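Local coordinates for protein 4-oxalocrotonate tautomerase (Staphylococcus aureus, PDB 2X4K) that belongs to the tautomerase family of the MIF clan, small beta-alpha-beta enzymes that here assemble as a hexamer, at residues 4-9 against 41-46; 9-14 against 48-53. All coordinates share one frame; numbering follows the deposited sequence. Where two conformers were deposited one is given.

Contact 1 (4-9 against 41-46). With ZN (zinc ion), chain E.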
# COMPACT_ATOMS: atom_id res chain seq x y z
N PRO A 4 -5.11 -7.78 11.64
CA PRO A 4 -5.41 -7.50 10.24
C PRO A 4 -5.53 -6.01 9.92
O PRO A 4 -6.14 -5.25 10.68
CB PRO A 4 -6.73 -8.23 10.00
CG PRO A 4 -6.77 -9.30 11.04
CD PRO A 4 -6.15 -8.64 12.24
N ILE A 5 -4.93 -5.61 8.81
CA ILE A 5 -5.03 -4.25 8.30
C ILE A 5 -5.57 -4.34 6.90
O ILE A 5 -4.94 -4.92 6.02
CB ILE A 5 -3.67 -3.57 8.30
CG1 ILE A 5 -3.15 -3.50 9.73
CG2 ILE A 5 -3.77 -2.18 7.68
CD1 ILE A 5 -1.83 -2.84 9.85
N VAL A 6 -6.75 -3.78 6.70
CA VAL A 6 -7.45 -3.84 5.44
C VAL A 6 -7.44 -2.46 4.81
O VAL A 6 -7.73 -1.46 5.47
CB VAL A 6 -8.90 -4.28 5.66
CG1 VAL A 6 -9.61 -4.45 4.33
CG2 VAL A 6 -8.95 -5.57 6.46
N ASN A 7 -7.09 -2.42 3.53
CA ASN A 7 -7.15 -1.21 2.75
C ASN A 7 -8.12 -1.44 1.60
O ASN A 7 -8.01 -2.43 0.88
CB ASN A 7 -5.76 -0.89 2.20
CG ASN A 7 -5.66 0.50 1.64
OD1 ASN A 7 -5.78 0.71 0.43
ND2 ASN A 7 -5.46 1.48 2.52
N VAL A 8 -9.10 -0.55 1.46
CA VAL A 8 -10.08 -0.67 0.39
C VAL A 8 -9.97 0.56 -0.50
O VAL A 8 -10.25 1.67 -0.07
CB VAL A 8 -11.53 -0.74 0.91
CG1 VAL A 8 -12.49 -0.94 -0.26
CG2 VAL A 8 -11.69 -1.85 1.94
N LYS A 9 -9.55 0.35 -1.75
CA LYS A 9 -9.54 1.41 -2.75
C LYS A 9 -10.79 1.26 -3.59
O LYS A 9 -11.07 0.18 -4.08
CB LYS A 9 -8.31 1.28 -3.67
CG LYS A 9 -6.98 1.54 -2.99
CD LYS A 9 -5.83 1.13 -3.92
CE LYS A 9 -4.46 1.25 -3.27
NZ LYS A 9 -4.01 2.66 -3.19
N ILE A 41 -8.73 -5.67 14.22
CA ILE A 41 -9.02 -5.56 12.78
C ILE A 41 -9.22 -4.09 12.44
O ILE A 41 -10.10 -3.43 13.00
CB ILE A 41 -10.27 -6.36 12.38
CG1 ILE A 41 -10.07 -7.84 12.70
CG2 ILE A 41 -10.55 -6.17 10.88
CD1 ILE A 41 -11.34 -8.68 12.56
N HIS A 42 -8.42 -3.60 11.50
CA HIS A 42 -8.38 -2.20 11.11
C HIS A 42 -8.76 -2.07 9.65
O HIS A 42 -8.32 -2.87 8.83
CB HIS A 42 -6.97 -1.66 11.31
CG HIS A 42 -6.43 -1.94 12.67
ND1 HIS A 42 -5.94 -3.17 13.04
CD2 HIS A 42 -6.32 -1.15 13.76
CE1 HIS A 42 -5.53 -3.13 14.29
NE2 HIS A 42 -5.76 -1.92 14.76
N VAL A 43 -9.55 -1.05 9.32
CA VAL A 43 -9.96 -0.82 7.94
C VAL A 43 -9.71 0.63 7.56
O VAL A 43 -10.08 1.54 8.30
CB VAL A 43 -11.45 -1.17 7.72
CG1 VAL A 43 -11.86 -0.92 6.27
CG2 VAL A 43 -11.72 -2.60 8.13
N VAL A 44 -9.10 0.82 6.40
CA VAL A 44 -8.91 2.13 5.81
C VAL A 44 -9.53 2.13 4.42
O VAL A 44 -9.32 1.19 3.66
CB VAL A 44 -7.42 2.48 5.70
CG1 VAL A 44 -7.21 3.79 4.93
CG2 VAL A 44 -6.78 2.54 7.09
N ILE A 45 -10.28 3.18 4.13
CA ILE A 45 -10.89 3.36 2.82
C ILE A 45 -10.19 4.51 2.10
O ILE A 45 -10.02 5.60 2.67
CB ILE A 45 -12.39 3.68 2.94
CG1 ILE A 45 -13.11 2.62 3.78
CG2 ILE A 45 -13.03 3.75 1.56
CD1 ILE A 45 -14.48 3.06 4.23
N GLU A 46 -9.77 4.25 0.87
CA GLU A 46 -9.18 5.27 0.01
C GLU A 46 -10.06 5.42 -1.20
O GLU A 46 -10.18 4.49 -2.00
CB GLU A 46 -7.78 4.85 -0.44
CG GLU A 46 -6.78 4.70 0.67
CD GLU A 46 -5.39 4.51 0.14
OE1 GLU A 46 -5.16 3.52 -0.59
OE2 GLU A 46 -4.53 5.38 0.41
ZN ZN E . -5.06 -1.16 16.51
O HOH W 1 -6.30 0.82 16.98
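The imidazole of His42 works in two directions at once: NE2 binds a zinc ion at 2.0 Å, while ND1 donates to the carbonyl oxygen of Pro4 (ND1 to O, 3.2 Å). The same oxygen also accepts from the backbone, His42 N to Pro4 O at 2.9 Å, and the two donors come from opposite faces of its carbonyl plane. Placing CG beside the backbone N (chi1 -51°) lets both nitrogens reach this oxygen, which sits almost exactly in the ring plane. A water, Asp62 of a second subunit and His42 of another subunit complete the zinc site. Four more backbone bonds, beginning with Val6 N to His42 O (2.8 Å), pair the strands in register. Helix 16-34 touches Val43 and Ile45 on the face they share with Val6 and Val8. On the other face Lys9 runs alongside Glu46, bending at chi4 (-76°) to make a salt bridge, NZ 3.0 Å from Glu46 OE1, syn but somewhat out of the carboxylate plane; Glu46 OE2 and its counterpart in a neighbouring subunit bind another zinc ion. With its N-H at ND1 engaged by Pro4 O, the ring offers the NE2 lone pair to the metal, and the two bonds together probably fix its rotation.

Contact 2 (9-14 against 48-53)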
# COMPACT_ATOMS: atom_id res chain seq x y z
N LYS A 9 -9.55 0.35 -1.75
CA LYS A 9 -9.54 1.41 -2.75
C LYS A 9 -10.79 1.26 -3.59
O LYS A 9 -11.07 0.18 -4.08
CB LYS A 9 -8.31 1.28 -3.67
CG LYS A 9 -6.98 1.54 -2.99
CD LYS A 9 -5.83 1.13 -3.92
CE LYS A 9 -4.46 1.25 -3.27
NZ LYS A 9 -4.01 2.66 -3.19
N LEU A 10 -11.55 2.34 -3.74
CA LEU A 10 -12.74 2.26 -4.58
C LEU A 10 -13.11 3.64 -5.10
O LEU A 10 -12.60 4.65 -4.64
CB LEU A 10 -13.91 1.59 -3.84
CG LEU A 10 -14.77 2.42 -2.89
CD1 LEU A 10 -15.91 1.57 -2.36
CD2 LEU A 10 -13.92 2.97 -1.75
N LEU A 11 -14.01 3.65 -6.07
CA LEU A 11 -14.45 4.88 -6.70
C LEU A 11 -15.03 5.85 -5.68
O LEU A 11 -15.82 5.46 -4.82
CB LEU A 11 -15.53 4.55 -7.73
CG LEU A 11 -16.18 5.70 -8.48
CD1 LEU A 11 -15.16 6.47 -9.29
CD2 LEU A 11 -17.28 5.17 -9.37
N GLU A 12 -14.66 7.12 -5.80
CA GLU A 12 -15.17 8.16 -4.92
C GLU A 12 -16.68 8.36 -5.05
O GLU A 12 -17.30 7.92 -6.02
CB GLU A 12 -14.48 9.48 -5.22
CG GLU A 12 -14.84 10.03 -6.59
CD GLU A 12 -14.13 11.31 -6.92
OE1 GLU A 12 -13.48 11.89 -6.02
OE2 GLU A 12 -14.22 11.74 -8.09
N GLY A 13 -17.24 9.04 -4.06
CA GLY A 13 -18.65 9.41 -4.08
C GLY A 13 -19.54 8.48 -3.29
O GLY A 13 -20.76 8.55 -3.40
N ARG A 14 -18.95 7.61 -2.48
CA ARG A 14 -19.75 6.71 -1.65
C ARG A 14 -20.45 7.53 -0.57
O ARG A 14 -19.91 8.52 -0.10
CB ARG A 14 -18.87 5.61 -1.04
CG ARG A 14 -18.55 4.41 -1.97
CD ARG A 14 -18.35 4.79 -3.44
NE ARG A 14 -19.61 5.00 -4.16
CZ ARG A 14 -19.69 5.34 -5.44
NH1 ARG A 14 -20.89 5.51 -6.00
NH2 ARG A 14 -18.60 5.49 -6.18
N MET A 48 -11.02 6.93 -4.88
CA MET A 48 -10.27 7.27 -6.08
C MET A 48 -11.14 7.98 -7.08
O MET A 48 -12.29 7.59 -7.32
CB MET A 48 -9.75 6.00 -6.77
CG MET A 48 -9.02 5.00 -5.90
SD MET A 48 -8.44 3.61 -6.89
CE MET A 48 -9.91 2.62 -7.09
N LYS A 49 -10.59 9.01 -7.72
CA LYS A 49 -11.25 9.64 -8.86
C LYS A 49 -11.14 8.71 -10.07
O LYS A 49 -10.13 8.01 -10.23
CB LYS A 49 -10.59 10.97 -9.19
CG LYS A 49 -10.64 11.98 -8.05
CD LYS A 49 -9.96 13.28 -8.43
CE LYS A 49 -10.08 14.30 -7.31
NZ LYS A 49 -9.40 15.59 -7.64
N PRO A 50 -12.16 8.70 -10.94
CA PRO A 50 -12.17 7.79 -12.09
C PRO A 50 -11.06 8.06 -13.11
O PRO A 50 -10.71 7.17 -13.88
CB PRO A 50 -13.55 8.02 -12.71
CG PRO A 50 -13.97 9.35 -12.23
CD PRO A 50 -13.41 9.48 -10.86
N ASN A 51 -10.49 9.27 -13.10
CA ASN A 51 -9.35 9.58 -13.95
C ASN A 51 -8.01 9.17 -13.33
O ASN A 51 -6.95 9.45 -13.90
CB ASN A 51 -9.36 11.06 -14.34
CG ASN A 51 -9.04 11.97 -13.19
OD1 ASN A 51 -9.34 11.64 -12.04
ND2 ASN A 51 -8.41 13.10 -13.47
N HIS A 52 -8.05 8.47 -12.18
CA HIS A 52 -6.83 8.02 -11.50
C HIS A 52 -6.70 6.51 -11.42
O HIS A 52 -5.82 6.00 -10.74
CB HIS A 52 -6.78 8.58 -10.09
CG HIS A 52 -6.34 10.00 -10.05
ND1 HIS A 52 -7.09 11.02 -10.58
CD2 HIS A 52 -5.21 10.57 -9.57
CE1 HIS A 52 -6.46 12.16 -10.41
NE2 HIS A 52 -5.31 11.92 -9.81
N TYR A 53 -7.55 5.77 -12.12
CA TYR A 53 -7.39 4.32 -12.15
C TYR A 53 -7.99 3.69 -13.37
O TYR A 53 -8.85 4.27 -14.04
CB TYR A 53 -7.96 3.67 -10.88
CG TYR A 53 -9.46 3.68 -10.78
CD1 TYR A 53 -10.23 2.64 -11.27
CD2 TYR A 53 -10.11 4.73 -10.15
CE1 TYR A 53 -11.60 2.64 -11.15
CE2 TYR A 53 -11.49 4.75 -10.03
CZ TYR A 53 -12.23 3.71 -10.54
OH TYR A 53 -13.60 3.74 -10.40
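Leu11 crosses the side chain of Tyr53 at about a right angle, and its CD1 stands at the ring edge, 3.3 Å from Tyr53 OH. Leu11 CD1 also touches Pro50 CD, at 3.8 Å. Met48 reaches the other strand with its methyl, where CE lies 3.7 Å from Leu10 N, and SD rests near Lys9 CB. A bend at chi3 (-79°) turns CE out of the otherwise extended chain and back to that backbone. The same methyl lies over one face of the Tyr53 ring, with Met48 CE 3.7 Å above the plane and offset toward the rim. Glu12 CG takes the position between its backbone N and carbonyl carbon (chi1 67°), which sends the carboxylate across Lys49, where Glu12 OE1 lies 3.5 Å from CG of Lys49. Two backbone bonds hold the edges together, Met48 N to Leu10 O (2.8 Å) and Glu12 N to Met48 O (2.9 Å). Leu11 and Met48 form the last parallel bridge between strands 5-11 and 42-48, just before the chain leaves toward helix 16-34 after the first strand and toward hairpin strands 53-55 and 58-59 after the second; Tyr53 also pairs with a strand of a neighbouring subunit.

Contacts 1 and 2 follow one another along the same pair of parallel strands, 5-11 and 42-48, with their centres about 16 Å apart. Their segments alternate in the sequence: 4-9 and 9-14 come first, sharing Lys9, then helix 16-34 makes the crossover, and 41-46 and 48-53 follow. Contact 1 therefore forms the buried body of the beta-alpha-beta unit, and contact 2 its partly buried end. They join where Leu10 N probably hydrogen-bonds Glu46 O (3.1 Å), continuing the ladder, and where Ile45 CG2 packs on Leu10 CD2 at 3.5 Å. Both reach the second subunit, whose strand pairs with residues 5-9, while residues 42-44 pair with another subunit, so the sheet runs on across both edges.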